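PDB 3NV9: malic enzyme from Entamoeba histolytica, which probably catalyses the NAD(P)-dependent oxidative decarboxylation of malate to pyruvate. Local coordinates for residues K145-P148 and D149-I152; D169-Q172 and P173-Y176; D180-R183 and E184-D187; V190-D193 and D194-G197. One frame throughout, in Å; residues are numbered along the deposited sequence.

Contact 1 (K145-P148 and D149-I152); sequences KNDP and DAVI
Asp147 reaches forward to the backbone N of Asp149, an N-cap at the start of helix 148-158. Its CG is turned anti to the backbone N (chi1 -177°), which swings the carboxylate over the first turn. OD1 then accepts from Asp149 N at 3.2 Å; the N-H arrives from above the carboxylate plane, and the bond is itself bent. The carbonyl of the same residue takes the next amide: Ala150 N lies 2.9 Å from Asp147 O, with a weak bond from Val151 N behind it. Pro148, which has no N-H to offer, fills the first helical position, and its O receives a much straighter bond from Ile152 N at 2.8 Å. Asp149 places CG beside its own backbone N (chi1 -54°), and this brings its carboxylate back toward that of Asp147, the two planes 76° apart. OD1 of Asp147 and OD2 of Asp149 come within 3.6 Å, a like-charge approach, while Lys177 forms a salt bridge with Asp149 OD1. On the buried flank, Val151 and Ile152 pack on helix 174-185, while Ala150 touches Arg157 of the second subunit. Water 1 probably eases the meeting of the two carboxylates by donating to both, 2.7 Å from Asp147 OD1 and 2.9 Å from Asp149 OD2.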
# COMPACT_ATOMS: atom_id res chain seq x y z
N LYS A 145 -6.87 24.48 8.08
CA LYS A 145 -6.91 24.76 6.65
C LYS A 145 -5.99 23.76 5.89
O LYS A 145 -4.90 23.43 6.35
CB LYS A 145 -6.51 26.22 6.34
CG LYS A 145 -7.35 27.28 7.06
CD LYS A 145 -7.78 28.49 6.16
CE LYS A 145 -9.07 28.21 5.31
NZ LYS A 145 -9.70 29.43 4.66
N ASN A 146 -6.45 23.29 4.74
CA ASN A 146 -5.62 22.41 3.93
C ASN A 146 -4.33 23.08 3.47
O ASN A 146 -4.34 24.11 2.80
CB ASN A 146 -6.41 21.81 2.77
CG ASN A 146 -7.43 20.85 3.24
OD1 ASN A 146 -7.11 19.70 3.65
ND2 ASN A 146 -8.68 21.30 3.23
N ASP A 147 -3.23 22.44 3.81
CA ASP A 147 -1.91 23.03 3.63
C ASP A 147 -1.08 22.29 2.56
O ASP A 147 -0.59 21.19 2.77
CB ASP A 147 -1.20 23.02 4.99
CG ASP A 147 0.14 23.66 4.95
OD1 ASP A 147 0.50 24.27 3.93
OD2 ASP A 147 0.86 23.53 5.98
N PRO A 148 -0.87 22.94 1.42
CA PRO A 148 -0.13 22.29 0.33
C PRO A 148 1.26 21.83 0.78
O PRO A 148 1.71 20.75 0.37
CB PRO A 148 0.02 23.36 -0.71
CG PRO A 148 -0.36 24.68 -0.02
CD PRO A 148 -1.06 24.39 1.25
N ASP A 149 1.92 22.64 1.62
CA ASP A 149 3.25 22.32 2.09
C ASP A 149 3.27 21.02 2.88
O ASP A 149 4.29 20.33 2.92
CB ASP A 149 3.84 23.49 2.95
CG ASP A 149 3.82 24.85 2.22
OD1 ASP A 149 4.02 24.93 0.98
OD2 ASP A 149 3.60 25.87 2.93
N ALA A 150 2.16 20.71 3.54
CA ALA A 150 2.02 19.44 4.24
C ALA A 150 2.02 18.27 3.20
O ALA A 150 2.69 17.25 3.39
CB ALA A 150 0.76 19.42 5.10
N VAL A 151 1.30 18.46 2.10
CA VAL A 151 1.23 17.46 1.05
C VAL A 151 2.63 17.31 0.46
O VAL A 151 3.13 16.19 0.35
CB VAL A 151 0.09 17.75 0.00
CG1 VAL A 151 -0.04 16.60 -1.01
CG2 VAL A 151 -1.28 17.94 0.69
N ILE A 152 3.30 18.43 0.20
CA ILE A 152 4.68 18.39 -0.37
C ILE A 152 5.64 17.62 0.50
O ILE A 152 6.39 16.74 0.02
CB ILE A 152 5.22 19.82 -0.67
CG1 ILE A 152 4.43 20.39 -1.85
CG2 ILE A 152 6.64 19.76 -1.03
CD1 ILE A 152 4.54 21.92 -2.07
O HOH W 1 0.93 26.87 3.54

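Contact 2 (D169-Q172 and P173-Y176); sequences DISQ and PNCY
Ser171 O accepts from Cys175 N at 2.8 Å, a fairly straight bond that ties the loop after strand 164-167 to the first turn of helix 174-185. Beside it, the CB atoms of Ile170 and Cys175 meet at 4.0 Å, and CG2 of Ile170 lies against the backbone of Cys175. The SG of Cys175 sits between its own backbone N and carbonyl carbon (chi1 59°), which directs it back to Gln172 CA at 3.7 Å; the same sulfur stands over one face of the Tyr176 ring. Gln172 runs alongside that tyrosine, pointing the same way. Its OE1 comes to the ring edge, 3.6 Å from Tyr176 CE2, with amide and ring planes 71° apart, and this buried oxygen has no polar partner in the model. The peptide bond from Gln172 to Pro173 is cis and turns the chain sharply just before the helix. Farther out, water 2 links Ser171 OG to Asn174 ND2, accepting from the amide at 3.0 Å. That ND2 also donates to Asn146 O, while Tyr176 and Cys175 pack on Ser229 of helix 229-240. At the far end of the loop, Asp169 N is bound by Asp194 OD2. The whole is a strand-to-helix connection of a beta-alpha-beta unit, with a cis-proline (type VI) turn just ahead of its helix.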
# COMPACT_ATOMS: atom_id res chain seq x y z
N ASP A 169 -7.47 14.38 -6.88
CA ASP A 169 -8.61 14.93 -6.14
C ASP A 169 -8.15 15.88 -5.00
O ASP A 169 -8.56 15.77 -3.83
CB ASP A 169 -9.49 13.78 -5.63
CG ASP A 169 -10.22 13.02 -6.74
OD1 ASP A 169 -9.95 13.26 -7.93
OD2 ASP A 169 -11.08 12.15 -6.44
N ILE A 170 -7.24 16.77 -5.38
CA ILE A 170 -6.72 17.84 -4.56
C ILE A 170 -7.24 19.15 -5.16
O ILE A 170 -7.14 19.40 -6.38
CB ILE A 170 -5.17 17.82 -4.54
CG1 ILE A 170 -4.68 16.42 -4.15
CG2 ILE A 170 -4.60 18.93 -3.65
CD1 ILE A 170 -3.18 16.27 -3.89
N SER A 171 -7.83 19.98 -4.30
CA SER A 171 -8.40 21.26 -4.70
C SER A 171 -7.36 22.22 -5.30
O SER A 171 -6.18 22.17 -4.96
CB SER A 171 -8.99 21.92 -3.46
OG SER A 171 -7.92 22.26 -2.59
N GLN A 172 -7.81 23.05 -6.23
CA GLN A 172 -6.96 24.10 -6.79
C GLN A 172 -7.13 25.33 -5.90
O GLN A 172 -8.24 25.56 -5.41
CB GLN A 172 -7.36 24.44 -8.22
CG GLN A 172 -8.72 25.15 -8.32
CD GLN A 172 -8.87 26.02 -9.55
OE1 GLN A 172 -7.90 26.45 -10.16
NE2 GLN A 172 -10.11 26.28 -9.91
N PRO A 173 -6.09 26.16 -5.76
CA PRO A 173 -4.82 26.10 -6.42
C PRO A 173 -3.79 25.25 -5.69
O PRO A 173 -2.65 25.15 -6.15
CB PRO A 173 -4.39 27.56 -6.45
CG PRO A 173 -4.96 28.12 -5.13
CD PRO A 173 -6.28 27.44 -5.04
N ASN A 174 -4.17 24.63 -4.58
CA ASN A 174 -3.23 23.73 -3.91
C ASN A 174 -2.62 22.67 -4.88
O ASN A 174 -1.40 22.48 -4.93
CB ASN A 174 -3.91 23.01 -2.71
CG ASN A 174 -3.88 23.83 -1.41
OD1 ASN A 174 -3.33 24.93 -1.34
ND2 ASN A 174 -4.47 23.26 -0.35
N CYS A 175 -3.47 22.00 -5.68
CA CYS A 175 -2.94 20.95 -6.58
C CYS A 175 -1.77 21.45 -7.48
O CYS A 175 -0.82 20.70 -7.75
CB CYS A 175 -4.05 20.36 -7.45
SG CYS A 175 -4.88 21.58 -8.48
N TYR A 176 -1.78 22.73 -7.85
CA TYR A 176 -0.67 23.25 -8.70
C TYR A 176 0.66 23.32 -7.96
O TYR A 176 1.71 22.80 -8.42
CB TYR A 176 -1.03 24.61 -9.29
CG TYR A 176 -2.25 24.60 -10.20
CD1 TYR A 176 -2.27 23.80 -11.39
CD2 TYR A 176 -3.35 25.38 -9.91
CE1 TYR A 176 -3.37 23.81 -12.23
CE2 TYR A 176 -4.47 25.36 -10.73
CZ TYR A 176 -4.46 24.58 -11.91
OH TYR A 176 -5.55 24.62 -12.76
O HOH W 2 -5.88 20.68 -0.86

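Contact 3 (D180-R183 and E184-D187); sequences DVLR and ESCD. With SO4 (sulfate ion), chain C.
With chi1 at 49°, the Ser185 hydroxyl folds back over its own helix and OG donates to Val181 O at 3.2 Å. Three donors therefore grip this one carbonyl: Ser185 N comes in the carbonyl plane at 3.0 Å, whereas Ser185 OG and Glu184 N approach from opposite faces of it, each well out of the plane. Gln156 NE2 is a second partner of the hydroxyl. One residue on, Cys186 N bonds to Leu182 O, and SG packs on Leu182 CD2 at 3.7 Å.

The Arg183 chain bends at chi3 (-75°) and runs beside Glu184, guanidinium and carboxylate planes 85° apart. Arg183 NH1 and Glu184 OE2 remain 4.3 Å apart, and the oxygen lies well out of the guanidinium plane: the charges may attract, but no N-H is aimed at it. The guanidinium instead presents its edge to a sulfate, probably from the crystallisation liquor: NH1 donates to O3 at 3.0 Å and NH2 only weakly to O2. Asp380 N binds the same ion. Leu182 faces Ile152 and Val155 of helix 148-158. Here the helix of a beta-alpha-beta crossover ends, Cys186 leaving helical geometry before the chain enters strand 190-192.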
# COMPACT_ATOMS: atom_id res chain seq x y z
N ASP A 180 3.72 21.01 -9.04
CA ASP A 180 4.82 21.77 -9.65
C ASP A 180 6.11 21.62 -8.87
O ASP A 180 7.16 21.40 -9.46
CB ASP A 180 4.42 23.25 -9.80
CG ASP A 180 3.23 23.44 -10.70
OD1 ASP A 180 2.93 22.51 -11.45
OD2 ASP A 180 2.57 24.51 -10.68
N VAL A 181 6.02 21.70 -7.53
CA VAL A 181 7.21 21.49 -6.66
C VAL A 181 7.64 20.05 -6.66
O VAL A 181 8.82 19.76 -6.91
CB VAL A 181 6.93 21.87 -5.18
CG1 VAL A 181 8.10 21.48 -4.31
CG2 VAL A 181 6.65 23.34 -5.05
N LEU A 182 6.70 19.14 -6.36
CA LEU A 182 7.03 17.70 -6.25
C LEU A 182 7.59 17.09 -7.50
O LEU A 182 8.41 16.23 -7.42
CB LEU A 182 5.82 16.84 -5.85
CG LEU A 182 5.36 17.01 -4.44
CD1 LEU A 182 4.15 16.16 -4.25
CD2 LEU A 182 6.50 16.69 -3.45
N ARG A 183 7.10 17.51 -8.66
CA ARG A 183 7.62 16.94 -9.89
C ARG A 183 9.12 17.24 -10.08
O ARG A 183 9.82 16.52 -10.74
CB ARG A 183 6.75 17.33 -11.08
CG ARG A 183 7.18 18.53 -11.85
CD ARG A 183 6.06 18.88 -12.79
NE ARG A 183 5.97 17.96 -13.93
CZ ARG A 183 6.23 18.32 -15.20
NH1 ARG A 183 6.60 19.58 -15.45
NH2 ARG A 183 6.11 17.44 -16.20
N GLU A 184 9.62 18.30 -9.43
CA GLU A 184 11.01 18.71 -9.58
C GLU A 184 11.84 18.14 -8.49
O GLU A 184 13.00 17.72 -8.73
CB GLU A 184 11.14 20.23 -9.69
CG GLU A 184 10.44 20.78 -10.96
CD GLU A 184 11.00 20.20 -12.30
OE1 GLU A 184 12.18 19.71 -12.33
OE2 GLU A 184 10.26 20.24 -13.32
N SER A 185 11.26 18.03 -7.29
CA SER A 185 12.06 17.53 -6.17
C SER A 185 12.18 16.03 -5.98
O SER A 185 13.14 15.59 -5.35
CB SER A 185 11.67 18.19 -4.83
OG SER A 185 10.28 18.17 -4.61
N CYS A 186 11.20 15.24 -6.44
CA CYS A 186 11.21 13.82 -6.12
C CYS A 186 12.04 13.09 -7.16
O CYS A 186 12.17 13.56 -8.26
CB CYS A 186 9.78 13.26 -6.01
SG CYS A 186 8.84 14.00 -4.61
N ASP A 187 12.60 11.95 -6.78
CA ASP A 187 13.48 11.15 -7.63
C ASP A 187 12.71 10.08 -8.45
O ASP A 187 13.30 9.29 -9.19
CB ASP A 187 14.62 10.55 -6.79
CG ASP A 187 15.75 11.60 -6.44
OD1 ASP A 187 15.92 12.65 -7.15
OD2 ASP A 187 16.48 11.39 -5.44
S SO4 C . 6.76 19.60 -19.44
O1 SO4 C . 7.50 20.44 -20.37
O2 SO4 C . 7.67 18.56 -18.95
O3 SO4 C . 6.30 20.41 -18.33
O4 SO4 C . 5.57 19.12 -20.09

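Contact 4 (V190-D193 and D194-G197); sequences VWHD and DQQG
Gln195 N lies over one face of the His192 ring and donates to His192 O at 2.8 Å, reaching it from above the carbonyl plane. Asp194 crosses the same ring obliquely, its carboxylate turned 65° from the imidazole and OD2 3.0 Å from His192 CE1. That oxygen's stronger partner is Asp169 N. The Gln195 amide stands at the edge of the imidazole, roughly perpendicular to it, but the model brings the two groups too close there and their exact spacing is doubtful.

One residue earlier in the strand, a chi1 of 87° turns the indole of Trp191 toward the helix, bringing its six-membered ring against Gln196 and Gly197. Gln196 OE1 meets the ring edge in plane, 3.4 Å from Trp191 CE3, while Trp191 CH2 packs on Gly197 CA at 3.4 Å. Water 3 accepts from His192 N at 3.1 Å and lies 2.6 Å from Gln196 OE1, to which it probably donates, bridging strand and helix. The NE2 of Gln196 is held by Ile378 O and Asp380 OD1. A wider pi-type turn spans residues 194-197. Strand 190-192, at one margin of the parallel four-stranded sheet within this chain, thus passes directly into helix 193-213. Trp191 packs on helix 363-372, His192 and Gln195 touch helices 174-185 and 229-240, and Val190 lies against strand 164-167.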
# COMPACT_ATOMS: atom_id res chain seq x y z
N VAL A 190 6.12 12.33 -10.52
CA VAL A 190 4.93 12.79 -9.84
C VAL A 190 4.05 13.55 -10.82
O VAL A 190 4.52 14.44 -11.54
CB VAL A 190 5.29 13.73 -8.63
CG1 VAL A 190 4.01 14.25 -7.90
CG2 VAL A 190 6.15 12.98 -7.69
N TRP A 191 2.77 13.22 -10.83
CA TRP A 191 1.85 13.87 -11.75
C TRP A 191 0.51 13.93 -11.04
O TRP A 191 0.35 13.34 -9.99
CB TRP A 191 1.81 13.12 -13.10
CG TRP A 191 0.84 12.00 -13.18
CD1 TRP A 191 0.61 11.05 -12.24
CD2 TRP A 191 -0.04 11.69 -14.29
NE1 TRP A 191 -0.36 10.16 -12.69
CE2 TRP A 191 -0.79 10.55 -13.93
CE3 TRP A 191 -0.28 12.28 -15.55
CZ2 TRP A 191 -1.75 9.99 -14.79
CZ3 TRP A 191 -1.22 11.70 -16.41
CH2 TRP A 191 -1.94 10.58 -16.02
N HIS A 192 -0.43 14.65 -11.60
CA HIS A 192 -1.73 14.84 -10.99
C HIS A 192 -2.76 14.35 -12.05
O HIS A 192 -2.91 14.93 -13.12
CB HIS A 192 -1.85 16.32 -10.51
CG HIS A 192 -3.21 16.72 -9.99
ND1 HIS A 192 -4.14 15.82 -9.52
CD2 HIS A 192 -3.76 17.94 -9.82
CE1 HIS A 192 -5.23 16.46 -9.13
NE2 HIS A 192 -5.02 17.75 -9.30
N ASP A 193 -3.39 13.21 -11.77
CA ASP A 193 -4.24 12.51 -12.72
C ASP A 193 -5.31 13.47 -13.24
O ASP A 193 -5.54 13.53 -14.44
CB ASP A 193 -4.89 11.30 -12.02
CG ASP A 193 -5.56 10.30 -12.97
OD1 ASP A 193 -5.36 10.38 -14.20
OD2 ASP A 193 -6.34 9.45 -12.45
N ASP A 194 -5.95 14.23 -12.35
CA ASP A 194 -6.95 15.23 -12.80
C ASP A 194 -6.41 16.32 -13.75
O ASP A 194 -7.20 16.96 -14.43
CB ASP A 194 -7.57 15.93 -11.61
CG ASP A 194 -8.19 14.97 -10.70
OD1 ASP A 194 -9.36 14.59 -10.96
OD2 ASP A 194 -7.50 14.59 -9.74
N GLN A 195 -5.09 16.51 -13.77
CA GLN A 195 -4.50 17.47 -14.70
C GLN A 195 -4.19 16.76 -16.03
O GLN A 195 -5.08 16.68 -16.84
CB GLN A 195 -3.29 18.19 -14.10
CG GLN A 195 -3.66 19.35 -13.14
CD GLN A 195 -2.45 19.90 -12.43
OE1 GLN A 195 -1.54 20.45 -13.04
NE2 GLN A 195 -2.38 19.68 -11.14
N GLN A 196 -3.00 16.21 -16.23
CA GLN A 196 -2.68 15.62 -17.55
C GLN A 196 -3.52 14.32 -17.90
O GLN A 196 -3.86 14.07 -19.05
CB GLN A 196 -1.19 15.31 -17.64
CG GLN A 196 -0.24 16.49 -17.45
CD GLN A 196 1.17 16.01 -17.13
OE1 GLN A 196 1.35 15.22 -16.19
NE2 GLN A 196 2.18 16.46 -17.92
N GLY A 197 -3.86 13.54 -16.88
CA GLY A 197 -4.67 12.34 -17.07
C GLY A 197 -5.98 12.63 -17.75
O GLY A 197 -6.25 12.09 -18.83
O HOH W 3 -0.17 16.20 -14.28

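Overall arrangement
Contacts 1, 2 and 4 each lie where the chain enters a helix, and contact 3 where helix 174-185, begun in contact 2, runs out. Contact 4 is the buried one, centred about 8 Å from the chain's centre; contact 2, at about 15 Å, is partly buried and intermediate; contacts 1 and 3, at about 23 and 21 Å, are partly buried and include charged groups. Chemistry follows place: carboxylates and water at contact 1, a cis-proline and sulfur at contact 2, an arginine with sulfate at contact 3, aromatic rings against amides at contact 4. Contact 2 touches contacts 1 and 4 through polar and apolar atoms, whereas contact 3 meets both by packing alone.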